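Local coordinates for SnoaL-like domain-containing protein (Kribbella flavida, PDB 4GB5) that is of unknown function but has a SnoaL-like domain of the NTF2 clan, a fold that in many relatives encloses a ligand pocket or active site, at residues A[19-24]-A[77-82]; A[42-47]-A[136-141]; A[91-96]-A[123-128]; A[96-101]-A[116-121]. All coordinates share one frame; numbering follows the deposited sequence. Where two conformers were deposited one is given.

Contact 1: A[19-24]-A[77-82]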
loop_
_atom_site.group_PDB
_atom_site.type_symbol
_atom_site.label_atom_id
_atom_site.label_comp_id
_atom_site.label_asym_id
_atom_site.label_seq_id
_atom_site.Cartn_x
_atom_site.Cartn_y
_atom_site.Cartn_z
ATOM N N ARG A 19 11.458 4.313 -4.520
ATOM C CA ARG A 19 12.488 5.320 -4.366
ATOM C C ARG A 19 11.896 6.733 -4.323
ATOM O O ARG A 19 12.384 7.609 -3.583
ATOM C CB ARG A 19 13.521 5.195 -5.489
ATOM C CG ARG A 19 14.242 3.851 -5.546
ATOM C CD ARG A 19 15.526 3.963 -6.347
ATOM N NE ARG A 19 16.618 3.184 -5.764
ATOM C CZ ARG A 19 16.974 1.968 -6.157
ATOM N NH1 ARG A 19 17.979 1.349 -5.567
ATOM N NH2 ARG A 19 16.330 1.369 -7.147
ATOM N N TYR A 20 10.846 6.980 -5.106
ATOM C CA TYR A 20 10.163 8.268 -5.074
ATOM C C TYR A 20 9.623 8.557 -3.688
ATOM O O TYR A 20 9.778 9.659 -3.138
ATOM C CB TYR A 20 9.016 8.292 -6.102
ATOM C CG TYR A 20 8.156 9.562 -6.053
ATOM C CD1 TYR A 20 8.455 10.639 -6.817
ATOM C CD2 TYR A 20 7.047 9.659 -5.207
ATOM C CE1 TYR A 20 7.709 11.782 -6.786
ATOM C CE2 TYR A 20 6.280 10.790 -5.165
ATOM C CZ TYR A 20 6.611 11.854 -5.960
ATOM O OH TYR A 20 5.852 13.002 -5.917
ATOM N N ALA A 21 8.959 7.580 -3.125
ATOM C CA ALA A 21 8.421 7.714 -1.754
ATOM C C ALA A 21 9.507 7.899 -0.738
ATOM O O ALA A 21 9.356 8.676 0.198
ATOM C CB ALA A 21 7.531 6.535 -1.411
ATOM N N ASP A 22 10.641 7.269 -0.980
ATOM C CA ASP A 22 11.784 7.440 -0.096
ATOM C C ASP A 22 12.347 8.873 -0.099
ATOM O O ASP A 22 12.792 9.338 0.931
ATOM C CB ASP A 22 12.931 6.516 -0.500
ATOM C CG ASP A 22 12.670 5.050 -0.182
ATOM O OD1 ASP A 22 11.936 4.785 0.812
ATOM O OD2 ASP A 22 13.276 4.173 -0.875
ATOM N N ILE A 23 12.332 9.570 -1.239
ATOM C CA ILE A 23 12.802 10.966 -1.275
ATOM C C ILE A 23 12.127 11.756 -0.186
ATOM O O ILE A 23 12.791 12.405 0.641
ATOM C CB ILE A 23 12.539 11.623 -2.655
ATOM C CG1 ILE A 23 13.502 11.039 -3.682
ATOM C CG2 ILE A 23 12.754 13.134 -2.604
ATOM C CD1 ILE A 23 13.122 11.318 -5.127
ATOM N N ALA A 24 10.802 11.739 -0.179
ATOM C CA ALA A 24 10.076 12.522 0.783
ATOM C C ALA A 24 10.216 11.956 2.174
ATOM O O ALA A 24 10.497 12.682 3.121
ATOM C CB ALA A 24 8.632 12.564 0.399
ATOM N N HIS A 77 4.274 8.124 2.409
ATOM C CA HIS A 77 3.618 7.927 1.138
ATOM C C HIS A 77 3.450 6.461 0.885
ATOM O O HIS A 77 4.454 5.772 0.710
ATOM C CB HIS A 77 4.425 8.541 -0.018
ATOM C CG HIS A 77 4.484 10.027 0.011
ATOM N ND1 HIS A 77 5.152 10.707 0.993
ATOM C CD2 HIS A 77 4.003 10.961 -0.842
ATOM C CE1 HIS A 77 5.046 12.011 0.778
ATOM N NE2 HIS A 77 4.364 12.190 -0.342
ATOM N N ALA A 78 2.194 6.004 0.798
ATOM C CA ALA A 78 1.888 4.625 0.446
ATOM C C ALA A 78 1.383 4.623 -0.986
ATOM O O ALA A 78 0.248 5.060 -1.262
ATOM C CB ALA A 78 0.850 4.088 1.397
ATOM N N ILE A 79 2.205 4.135 -1.894
ATOM C CA ILE A 79 1.901 4.124 -3.345
ATOM C C ILE A 79 1.636 2.683 -3.754
ATOM O O ILE A 79 2.453 1.779 -3.530
ATOM C CB ILE A 79 3.036 4.751 -4.147
ATOM C CG1 ILE A 79 3.390 6.113 -3.546
ATOM C CG2 ILE A 79 2.707 4.824 -5.633
ATOM C CD1 ILE A 79 4.515 6.820 -4.243
ATOM N N THR A 80 0.468 2.470 -4.353
ATOM C CA THR A 80 -0.018 1.142 -4.631
ATOM C C THR A 80 -0.715 1.082 -5.973
ATOM O O THR A 80 -1.018 2.125 -6.594
ATOM C CB THR A 80 -1.048 0.721 -3.560
ATOM O OG1 THR A 80 -2.177 1.618 -3.572
ATOM C CG2 THR A 80 -0.456 0.717 -2.207
ATOM N N GLY A 81 -1.004 -0.116 -6.474
ATOM C CA GLY A 81 -1.904 -0.216 -7.619
ATOM C C GLY A 81 -1.342 0.271 -8.940
ATOM O O GLY A 81 -2.070 0.795 -9.774
ATOM N N HIS A 82 -0.061 0.038 -9.187
ATOM C CA HIS A 82 0.615 0.553 -10.384
ATOM C C HIS A 82 0.049 -0.057 -11.654
ATOM O O HIS A 82 -0.026 -1.276 -11.780
ATOM C CB HIS A 82 2.127 0.300 -10.312
ATOM C CG HIS A 82 2.713 0.637 -8.986
ATOM N ND1 HIS A 82 2.566 -0.201 -7.899
ATOM C CD2 HIS A 82 3.458 1.686 -8.573
ATOM C CE1 HIS A 82 3.205 0.329 -6.875
ATOM N NE2 HIS A 82 3.726 1.485 -7.242
#

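Contact 2: A[42-47]-A[136-141]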
loop_
_atom_site.group_PDB
_atom_site.type_symbol
_atom_site.label_atom_id
_atom_site.label_comp_id
_atom_site.label_asym_id
_atom_site.label_seq_id
_atom_site.Cartn_x
_atom_site.Cartn_y
_atom_site.Cartn_z
ATOM N N THR A 42 8.994 17.563 -15.212
ATOM C CA THR A 42 7.707 18.208 -15.254
ATOM C C THR A 42 6.875 17.821 -14.038
ATOM O O THR A 42 6.811 16.649 -13.690
ATOM C CB THR A 42 6.970 17.832 -16.535
ATOM O OG1 THR A 42 7.720 18.343 -17.643
ATOM C CG2 THR A 42 5.604 18.461 -16.564
ATOM N N ILE A 43 6.291 18.816 -13.371
ATOM C CA ILE A 43 5.493 18.585 -12.186
ATOM C C ILE A 43 4.129 19.248 -12.277
ATOM O O ILE A 43 3.999 20.326 -12.806
ATOM C CB ILE A 43 6.201 19.090 -10.924
ATOM C CG1 ILE A 43 6.593 20.533 -11.092
ATOM C CG2 ILE A 43 7.444 18.270 -10.647
ATOM C CD1 ILE A 43 7.112 21.176 -9.805
ATOM N N ASP A 44 3.112 18.559 -11.777
ATOM C CA ASP A 44 1.775 19.083 -11.735
ATOM C C ASP A 44 1.116 18.639 -10.449
ATOM O O ASP A 44 0.658 17.469 -10.300
ATOM C CB ASP A 44 0.989 18.593 -12.948
ATOM C CG ASP A 44 -0.469 19.050 -12.937
ATOM O OD1 ASP A 44 -0.938 19.603 -11.912
ATOM O OD2 ASP A 44 -1.165 18.801 -13.961
ATOM N N PHE A 45 1.058 19.560 -9.497
ATOM C CA PHE A 45 0.387 19.322 -8.226
ATOM C C PHE A 45 -0.817 20.245 -8.125
ATOM O O PHE A 45 -1.322 20.550 -7.055
ATOM C CB PHE A 45 1.365 19.578 -7.062
ATOM C CG PHE A 45 2.588 18.688 -7.113
ATOM C CD1 PHE A 45 2.477 17.323 -6.912
ATOM C CD2 PHE A 45 3.852 19.215 -7.364
ATOM C CE1 PHE A 45 3.598 16.487 -6.974
ATOM C CE2 PHE A 45 4.975 18.377 -7.438
ATOM C CZ PHE A 45 4.844 17.022 -7.243
ATOM N N GLU A 46 -1.282 20.715 -9.268
ATOM C CA GLU A 46 -2.335 21.743 -9.302
ATOM C C GLU A 46 -3.598 21.369 -8.531
ATOM O O GLU A 46 -4.206 22.214 -7.874
ATOM C CB GLU A 46 -2.689 22.080 -10.748
ATOM C CG GLU A 46 -3.609 23.286 -10.845
ATOM C CD GLU A 46 -3.808 23.762 -12.278
ATOM O OE1 GLU A 46 -3.560 22.986 -13.230
ATOM O OE2 GLU A 46 -4.226 24.932 -12.448
ATOM N N SER A 47 -3.969 20.092 -8.614
ATOM C CA SER A 47 -5.123 19.530 -7.895
ATOM C C SER A 47 -5.051 19.734 -6.372
ATOM O O SER A 47 -6.075 19.719 -5.681
ATOM C CB SER A 47 -5.277 18.047 -8.233
ATOM O OG SER A 47 -6.288 17.433 -7.445
ATOM N N SER A 136 7.780 13.008 -15.568
ATOM C CA SER A 136 6.644 13.837 -15.279
ATOM C C SER A 136 5.873 13.250 -14.107
ATOM O O SER A 136 5.581 12.044 -14.081
ATOM C CB SER A 136 5.726 13.912 -16.509
ATOM O OG SER A 136 4.543 14.604 -16.213
ATOM N N VAL A 137 5.528 14.089 -13.132
ATOM C CA VAL A 137 4.724 13.683 -11.984
ATOM C C VAL A 137 3.456 14.520 -11.966
ATOM O O VAL A 137 3.533 15.769 -12.043
ATOM C CB VAL A 137 5.480 13.920 -10.666
ATOM C CG1 VAL A 137 4.647 13.550 -9.443
ATOM C CG2 VAL A 137 6.773 13.148 -10.666
ATOM N N LYS A 138 2.320 13.863 -11.887
ATOM C CA LYS A 138 1.057 14.558 -11.776
ATOM C C LYS A 138 0.226 13.909 -10.687
ATOM O O LYS A 138 -0.055 12.711 -10.741
ATOM C CB LYS A 138 0.290 14.536 -13.069
ATOM C CG LYS A 138 -1.093 15.145 -12.961
ATOM C CD LYS A 138 -1.788 15.111 -14.304
ATOM C CE LYS A 138 -3.208 15.665 -14.277
ATOM N NZ LYS A 138 -3.837 15.537 -15.654
ATOM N N LEU A 139 -0.169 14.702 -9.692
ATOM C CA LEU A 139 -0.927 14.234 -8.600
ATOM C C LEU A 139 -2.329 14.802 -8.715
ATOM O O LEU A 139 -2.475 16.004 -8.760
ATOM C CB LEU A 139 -0.289 14.725 -7.312
ATOM C CG LEU A 139 -1.091 14.571 -6.030
ATOM C CD1 LEU A 139 -1.301 13.096 -5.769
ATOM C CD2 LEU A 139 -0.434 15.285 -4.828
ATOM N N THR A 140 -3.328 13.931 -8.727
ATOM C CA THR A 140 -4.751 14.299 -8.712
ATOM C C THR A 140 -5.344 13.826 -7.375
ATOM O O THR A 140 -5.406 12.628 -7.104
ATOM C CB THR A 140 -5.475 13.649 -9.895
ATOM O OG1 THR A 140 -4.932 14.099 -11.144
ATOM C CG2 THR A 140 -6.965 14.042 -9.881
ATOM N N ALA A 141 -5.785 14.748 -6.525
ATOM C CA ALA A 141 -6.349 14.377 -5.239
ATOM C C ALA A 141 -7.820 13.995 -5.356
ATOM O O ALA A 141 -8.587 14.726 -6.009
ATOM C CB ALA A 141 -6.223 15.508 -4.250
HETATM O O HOH W 1 -2.818 18.183 -10.470
#

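Contact 3: A[91-96]-A[123-128]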
loop_
_atom_site.group_PDB
_atom_site.type_symbol
_atom_site.label_atom_id
_atom_site.label_comp_id
_atom_site.label_asym_id
_atom_site.label_seq_id
_atom_site.Cartn_x
_atom_site.Cartn_y
_atom_site.Cartn_z
ATOM N N ALA A 91 7.293 5.262 -20.723
ATOM C CA ALA A 91 6.204 4.586 -20.066
ATOM C C ALA A 91 5.272 5.589 -19.431
ATOM O O ALA A 91 5.673 6.703 -19.091
ATOM C CB ALA A 91 6.724 3.593 -18.986
ATOM N N THR A 92 4.031 5.165 -19.258
ATOM C CA THR A 92 3.094 5.868 -18.395
ATOM C C THR A 92 2.763 5.011 -17.199
ATOM O O THR A 92 2.729 3.783 -17.305
ATOM C CB THR A 92 1.787 6.216 -19.107
ATOM O OG1 THR A 92 1.158 5.018 -19.576
ATOM C CG2 THR A 92 2.070 7.093 -20.302
ATOM N N ILE A 93 2.553 5.643 -16.060
ATOM C CA ILE A 93 2.155 4.918 -14.884
ATOM C C ILE A 93 1.034 5.655 -14.201
ATOM O O ILE A 93 1.177 6.814 -13.839
ATOM C CB ILE A 93 3.272 4.808 -13.878
ATOM C CG1 ILE A 93 4.578 4.331 -14.514
ATOM C CG2 ILE A 93 2.840 3.904 -12.742
ATOM C CD1 ILE A 93 5.482 5.375 -15.038
ATOM N N HIS A 94 -0.037 4.932 -13.944
ATOM C CA HIS A 94 -1.111 5.393 -13.082
ATOM C C HIS A 94 -1.006 4.638 -11.780
ATOM O O HIS A 94 -0.849 3.402 -11.791
ATOM C CB HIS A 94 -2.459 5.143 -13.736
ATOM C CG HIS A 94 -3.623 5.311 -12.826
ATOM N ND1 HIS A 94 -4.245 6.533 -12.661
ATOM C CD2 HIS A 94 -4.314 4.426 -12.079
ATOM C CE1 HIS A 94 -5.262 6.390 -11.818
ATOM N NE2 HIS A 94 -5.298 5.130 -11.419
ATOM N N ALA A 95 -1.112 5.326 -10.666
ATOM C CA ALA A 95 -1.040 4.632 -9.375
ATOM C C ALA A 95 -1.905 5.311 -8.345
ATOM O O ALA A 95 -2.203 6.502 -8.465
ATOM C CB ALA A 95 0.426 4.503 -8.865
ATOM N N HIS A 96 -2.242 4.567 -7.302
ATOM C CA HIS A 96 -2.846 5.150 -6.105
ATOM C C HIS A 96 -1.769 5.684 -5.164
ATOM O O HIS A 96 -0.679 5.100 -5.036
ATOM C CB HIS A 96 -3.591 4.064 -5.336
ATOM C CG HIS A 96 -4.986 3.803 -5.790
ATOM N ND1 HIS A 96 -5.315 3.426 -7.082
ATOM C CD2 HIS A 96 -6.159 3.877 -5.110
ATOM C CE1 HIS A 96 -6.630 3.305 -7.176
ATOM N NE2 HIS A 96 -7.165 3.572 -5.994
ATOM N N ASN A 123 1.852 9.551 -14.144
ATOM C CA ASN A 123 3.229 9.940 -14.344
ATOM C C ASN A 123 3.782 9.394 -15.647
ATOM O O ASN A 123 3.171 8.521 -16.262
ATOM C CB ASN A 123 4.071 9.382 -13.195
ATOM C CG ASN A 123 3.843 10.098 -11.897
ATOM O OD1 ASN A 123 2.965 10.959 -11.789
ATOM N ND2 ASN A 123 4.619 9.718 -10.852
ATOM N N GLU A 124 4.913 9.935 -16.082
ATOM C CA GLU A 124 5.659 9.412 -17.218
ATOM C C GLU A 124 7.058 9.048 -16.792
ATOM O O GLU A 124 7.645 9.676 -15.893
ATOM C CB GLU A 124 5.700 10.408 -18.402
ATOM C CG GLU A 124 4.311 10.720 -18.941
ATOM C CD GLU A 124 4.225 11.866 -19.940
ATOM O OE1 GLU A 124 5.221 12.568 -20.162
ATOM O OE2 GLU A 124 3.129 12.069 -20.494
ATOM N N ALA A 125 7.599 8.019 -17.417
ATOM C CA ALA A 125 9.006 7.653 -17.194
ATOM C C ALA A 125 9.716 7.525 -18.510
ATOM O O ALA A 125 9.098 7.337 -19.553
ATOM C CB ALA A 125 9.098 6.344 -16.439
ATOM N N VAL A 126 11.027 7.706 -18.470
ATOM C CA VAL A 126 11.884 7.528 -19.621
ATOM C C VAL A 126 13.071 6.668 -19.262
ATOM O O VAL A 126 13.574 6.691 -18.110
ATOM C CB VAL A 126 12.367 8.861 -20.200
ATOM C CG1 VAL A 126 11.191 9.675 -20.676
ATOM C CG2 VAL A 126 13.136 9.632 -19.224
ATOM N N ARG A 127 13.484 5.859 -20.223
ATOM C CA ARG A 127 14.636 5.010 -20.008
ATOM C C ARG A 127 15.892 5.792 -20.372
ATOM O O ARG A 127 16.164 6.080 -21.528
ATOM C CB ARG A 127 14.524 3.717 -20.832
ATOM C CG ARG A 127 15.666 2.718 -20.571
ATOM C CD ARG A 127 16.041 1.902 -21.844
ATOM N NE ARG A 127 14.906 1.196 -22.436
ATOM C CZ ARG A 127 14.372 0.087 -21.930
ATOM N NH1 ARG A 127 13.338 -0.497 -22.525
ATOM N NH2 ARG A 127 14.876 -0.441 -20.821
ATOM N N THR A 128 16.640 6.190 -19.352
ATOM C CA THR A 128 17.886 6.913 -19.584
ATOM C C THR A 128 19.022 5.945 -19.655
ATOM O O THR A 128 18.874 4.752 -19.416
ATOM C CB THR A 128 18.211 7.920 -18.477
ATOM O OG1 THR A 128 18.767 7.245 -17.325
ATOM C CG2 THR A 128 17.009 8.744 -18.130
#

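Contact 4: A[96-101]-A[116-121]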
loop_
_atom_site.group_PDB
_atom_site.type_symbol
_atom_site.label_atom_id
_atom_site.label_comp_id
_atom_site.label_asym_id
_atom_site.label_seq_id
_atom_site.Cartn_x
_atom_site.Cartn_y
_atom_site.Cartn_z
ATOM N N HIS A 96 -2.242 4.567 -7.302
ATOM C CA HIS A 96 -2.846 5.150 -6.105
ATOM C C HIS A 96 -1.769 5.684 -5.164
ATOM O O HIS A 96 -0.679 5.100 -5.036
ATOM C CB HIS A 96 -3.591 4.064 -5.336
ATOM C CG HIS A 96 -4.986 3.803 -5.790
ATOM N ND1 HIS A 96 -5.315 3.426 -7.082
ATOM C CD2 HIS A 96 -6.159 3.877 -5.110
ATOM C CE1 HIS A 96 -6.630 3.305 -7.176
ATOM N NE2 HIS A 96 -7.165 3.572 -5.994
ATOM N N VAL A 97 -2.092 6.778 -4.484
ATOM C CA VAL A 97 -1.268 7.302 -3.411
ATOM C C VAL A 97 -2.079 7.735 -2.229
ATOM O O VAL A 97 -3.103 8.394 -2.359
ATOM C CB VAL A 97 -0.343 8.464 -3.912
ATOM C CG1 VAL A 97 -1.082 9.575 -4.536
ATOM C CG2 VAL A 97 0.542 8.999 -2.750
ATOM N N ARG A 98 -1.572 7.368 -1.055
ATOM C CA ARG A 98 -2.054 7.869 0.224
ATOM C C ARG A 98 -0.888 8.525 0.934
ATOM O O ARG A 98 0.068 7.822 1.330
ATOM C CB ARG A 98 -2.627 6.715 1.037
ATOM C CG ARG A 98 -3.236 7.176 2.380
ATOM C CD ARG A 98 -3.936 6.027 3.093
ATOM N NE ARG A 98 -4.755 6.503 4.161
ATOM C CZ ARG A 98 -4.338 6.908 5.349
ATOM N NH1 ARG A 98 -3.051 6.861 5.668
ATOM N NH2 ARG A 98 -5.205 7.306 6.237
ATOM N N ALA A 99 -0.933 9.854 1.095
ATOM C CA ALA A 99 0.230 10.596 1.623
ATOM C C ALA A 99 -0.193 11.256 2.926
ATOM O O ALA A 99 -1.101 12.086 2.932
ATOM C CB ALA A 99 0.697 11.634 0.651
ATOM N N GLU A 100 0.477 10.891 4.000
ATOM C CA GLU A 100 0.269 11.442 5.332
ATOM C C GLU A 100 1.399 12.403 5.649
ATOM O O GLU A 100 2.557 12.081 5.402
ATOM C CB GLU A 100 0.283 10.349 6.383
ATOM C CG GLU A 100 -0.891 9.420 6.293
ATOM C CD GLU A 100 -0.644 8.135 7.050
ATOM O OE1 GLU A 100 0.275 7.356 6.660
ATOM O OE2 GLU A 100 -1.353 7.907 8.040
ATOM N N HIS A 101 1.068 13.547 6.265
ATOM C CA HIS A 101 2.079 14.545 6.626
ATOM C C HIS A 101 1.736 15.037 8.041
ATOM O O HIS A 101 0.634 15.586 8.271
ATOM C CB HIS A 101 2.033 15.758 5.701
ATOM C CG HIS A 101 1.916 15.445 4.244
ATOM N ND1 HIS A 101 0.735 15.037 3.659
ATOM C CD2 HIS A 101 2.804 15.575 3.227
ATOM C CE1 HIS A 101 0.905 14.882 2.361
ATOM N NE2 HIS A 101 2.161 15.180 2.075
ATOM N N LEU A 116 -3.746 14.764 5.257
ATOM C CA LEU A 116 -3.895 13.577 4.411
ATOM C C LEU A 116 -4.275 13.956 3.010
ATOM O O LEU A 116 -5.215 14.735 2.811
ATOM C CB LEU A 116 -5.011 12.665 4.967
ATOM C CG LEU A 116 -5.154 11.335 4.222
ATOM C CD1 LEU A 116 -3.975 10.433 4.372
ATOM C CD2 LEU A 116 -6.452 10.675 4.732
ATOM N N VAL A 117 -3.534 13.413 2.042
ATOM C CA VAL A 117 -3.924 13.510 0.639
ATOM C C VAL A 117 -4.067 12.111 0.110
ATOM O O VAL A 117 -3.127 11.324 0.224
ATOM C CB VAL A 117 -2.844 14.207 -0.188
ATOM C CG1 VAL A 117 -3.242 14.213 -1.674
ATOM C CG2 VAL A 117 -2.649 15.592 0.328
ATOM N N VAL A 118 -5.228 11.794 -0.475
ATOM C CA VAL A 118 -5.404 10.545 -1.209
ATOM C C VAL A 118 -5.723 10.882 -2.649
ATOM O O VAL A 118 -6.339 11.911 -2.929
ATOM C CB VAL A 118 -6.483 9.614 -0.615
ATOM C CG1 VAL A 118 -5.978 8.941 0.699
ATOM C CG2 VAL A 118 -7.738 10.329 -0.412
ATOM N N GLY A 119 -5.355 9.994 -3.561
ATOM C CA GLY A 119 -5.643 10.220 -4.963
ATOM C C GLY A 119 -4.687 9.401 -5.793
ATOM O O GLY A 119 -4.407 8.241 -5.470
ATOM N N PHE A 120 -4.247 9.998 -6.896
ATOM C CA PHE A 120 -3.571 9.238 -7.947
ATOM C C PHE A 120 -2.376 9.976 -8.499
ATOM O O PHE A 120 -2.365 11.193 -8.587
ATOM C CB PHE A 120 -4.539 8.990 -9.091
ATOM C CG PHE A 120 -5.877 8.536 -8.650
ATOM C CD1 PHE A 120 -6.895 9.442 -8.397
ATOM C CD2 PHE A 120 -6.088 7.194 -8.428
ATOM C CE1 PHE A 120 -8.124 9.030 -7.929
ATOM C CE2 PHE A 120 -7.320 6.760 -7.949
ATOM C CZ PHE A 120 -8.344 7.686 -7.701
ATOM N N TYR A 121 -1.367 9.206 -8.890
ATOM C CA TYR A 121 -0.317 9.691 -9.759
ATOM C C TYR A 121 -0.650 9.258 -11.163
ATOM O O TYR A 121 -1.100 8.122 -11.382
ATOM C CB TYR A 121 1.065 9.124 -9.383
ATOM C CG TYR A 121 1.592 9.682 -8.091
ATOM C CD1 TYR A 121 1.812 11.047 -7.929
ATOM C CD2 TYR A 121 1.891 8.848 -7.026
ATOM C CE1 TYR A 121 2.287 11.549 -6.731
ATOM C CE2 TYR A 121 2.378 9.345 -5.865
ATOM C CZ TYR A 121 2.541 10.665 -5.691
ATOM O OH TYR A 121 3.035 11.161 -4.478
#

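Contact 1: A[19-24]-A[77-82]
Tyr20, Ala21 and Ala24 of helix 6-25 press against His77 and Ile79 of strand 74-87, a worked case of how small residues let a helix settle on a sheet. The apolar contacts gather at one methyl group. Ile79 CD1 lies 3.9 Å from Tyr20 CD2 and 4.1 Å from Ala21 CB, wedged between an aromatic ring and a bare methyl. It gets there because CG1 stands anti to the carbonyl carbon (chi1 -51°) and the chain stays extended to CD1 (chi2 179°). The two side chains cross at about a right angle, and the Tyr20 ring also makes an edge-to-face contact with Tyr121 of strand 114-128.

A second set of van der Waals contacts involves His77. Ala21 CB stands 4.0 Å from His77 CB, and three residues on, Ala24 CB meets the imidazole at CE1, 3.6 Å away. With no more than a methyl at Ala21, the backbones come close: the CA atoms of Ala21 and His77 are 5.6 Å apart.

Polar interactions lie around this packing. His77 N donates to Asp25 OD2 just past the helical segment, while Asp22, which points away from the strand, bonds through OD1 to His94 of the second subunit. The helix therefore has one side on its own sheet and another on a neighbouring chain.

The segments run nearly antiparallel (169°), their axes 8.6 Å apart at closest approach. A long N-terminal helix laid along a strongly curved sheet in this way is characteristic of the NTF2-like alpha+beta fold to which SnoaL-like domains belong.

Contact 2: A[42-47]-A[136-141]
Phe45 lays its ring against Val137 and Leu139, the close-packed side of the contact. Leu139 CB meets the edge of the ring, 3.8 Å from Phe45 CD1, while Val137 CG1 comes within 4.0 Å of Phe45 CE1. Tyr121 of the next strand packs on both. Between the backbones a parallel ladder holds the register: Val137 N donates to Thr42 O, Asp44 N to Val137 O at 2.8 Å, and Leu139 N to Asp44 O at 3.0 Å. This ladder sets strand 41-44 beside strand 131-145, the parallel pairing within a mainly antiparallel mixed sheet that brings an early strand of the SnoaL-like domain next to its last.

The other face, with Thr42, Asp44, Ser136 and Lys138, is looser and lies toward solvent. Asp44 and the fully extended Lys138 run alongside each other, yet OD2 stays 4.5 Å from NZ, too far for a salt bridge; the ammonium instead bonds a triethylene glycol molecule, probably from the crystallisation liquor. With CG anti to the backbone N (chi1 177°), Asp44 directs OD1 to Glu46 N, 2.9 Å away, closing an Asx turn where the strand gives way to helix 46-49. A water links the two segments here, donating to Asp44 OD1 and Leu139 O and accepting from Ser47 N. Replacing Asp44 by an alanine would probably leave Glu46 N without its Asx-turn acceptor and cost the water one of its two, so that the turn could shift. At the far end OG of Ser47, in one of two conformers, accepts from Ala141 N at 2.9 Å.

Contact 3: A[91-96]-A[123-128]
Ile93 holds CG1 anti to its carbonyl carbon (chi1 -49°), and a second torsion of 90° then bends the chain along the sheet, so that CD1 reaches Ala125 CB at 4.0 Å. The reach is diagonal, since the backbone partner of Ile93 is Asn123, two residues earlier. Ala91 faces Ala125 directly, its CB 4.4 Å from the CB opposite. The Asn123 side chain serves a different neighbour: its OD1 accepts from Lys138 N, tying in the next strand. Ile13 and Phe17 of helix 6-25 lie over this face, packing on Ala91, Ile93 and Asn123.

Thr92 and Glu124 occupy the other, exposed face, where their aliphatic parts barely meet, CG2 and CG being 4.5 Å apart. They form the non-hydrogen-bonded pair. To each side of it stands a hydrogen-bonded pair with reciprocal bonds: Ala91 with Ala125, where Ala125 N donates to Ala91 O at 2.9 Å, and Ile93 with Asn123, where Asn123 N reaches Ile93 O at 2.8 Å in an almost straight line (176°). Farther along the strand, His94 ND1 bonds Asp122 OD1.

The example illustrates how an antiparallel ladder can, at this end, be exposed on one face at Thr92 and Glu124 while the other is buried. Such twisted pairing of long neighbouring strands, with the N-terminal helix lying across the inner side, is typical of the curved sheet of NTF2-like domains.

Contact 4: A[96-101]-A[116-121]
Glu100 OE2 is gripped by two arginines: NH1 of Arg98 in its own strand, a salt bridge of 3.1 Å, and Arg98 NH2 of the second subunit, while Glu100 CG rests 3.8 Å from Leu116 CD1. Ala99 N gives Val117 O the shortest hydrogen bond between the two segments, 2.8 Å and nearly straight at 172°, answered by Val117 N to Ala99 O. Val97 and Gly119 repeat the exchange. At Gly119 a CB would collide with the carbonyl O of Val118.

On the face of Val97 and Ala99, Val97 CG1 makes a CH-pi contact over the Tyr121 ring, 4.0 Å from its centroid. In this antiparallel pair of the NTF2-like sheet, that face looks into the domain, whereas His96, Arg98 and Glu100 look toward the neighbouring subunits. There Phe120 points its edge at the face of His96 in a T-shaped stack (planes at 81°), with Phe120 CE2 3.6 Å from His96 CE1; His96 NE2 bonds Asp25 of the third subunit.

Arg98 has CG opposite the backbone N (chi1 -177°) and runs extended to NE, carrying the guanidinium to Leu116, whose CD1 lies over the centre of one face, 3.7 Å from Arg98 CZ. NH2 pairs with Glu100 of the third subunit, and a phosphate ion lies close by. A methionine in place of Arg98 would probably leave both glutamates short of a positive partner and weaken the charged link between subunits.

The four contacts sample one curved mixed sheet and the helix against it. Contact 1 sets helix 6-25 on strand 74-87, an outermost strand within this chain; contacts 3 and 4 are successive parts of the 90-102/114-128 pairing, share His96 and lie about 17 Å apart between centres; contact 2 joins strands 41-44 and 131-145 farther across the sheet, its centre about 14 Å from that of contact 1. Along the chain, contact 4 is nested within contact 3 and both within contact 2, whose segments alternate with those of contact 1. Sequence-distant elements thus close a single domain, with contacts 1, 3 and 4 also reaching neighbouring subunits of the three-chain assembly.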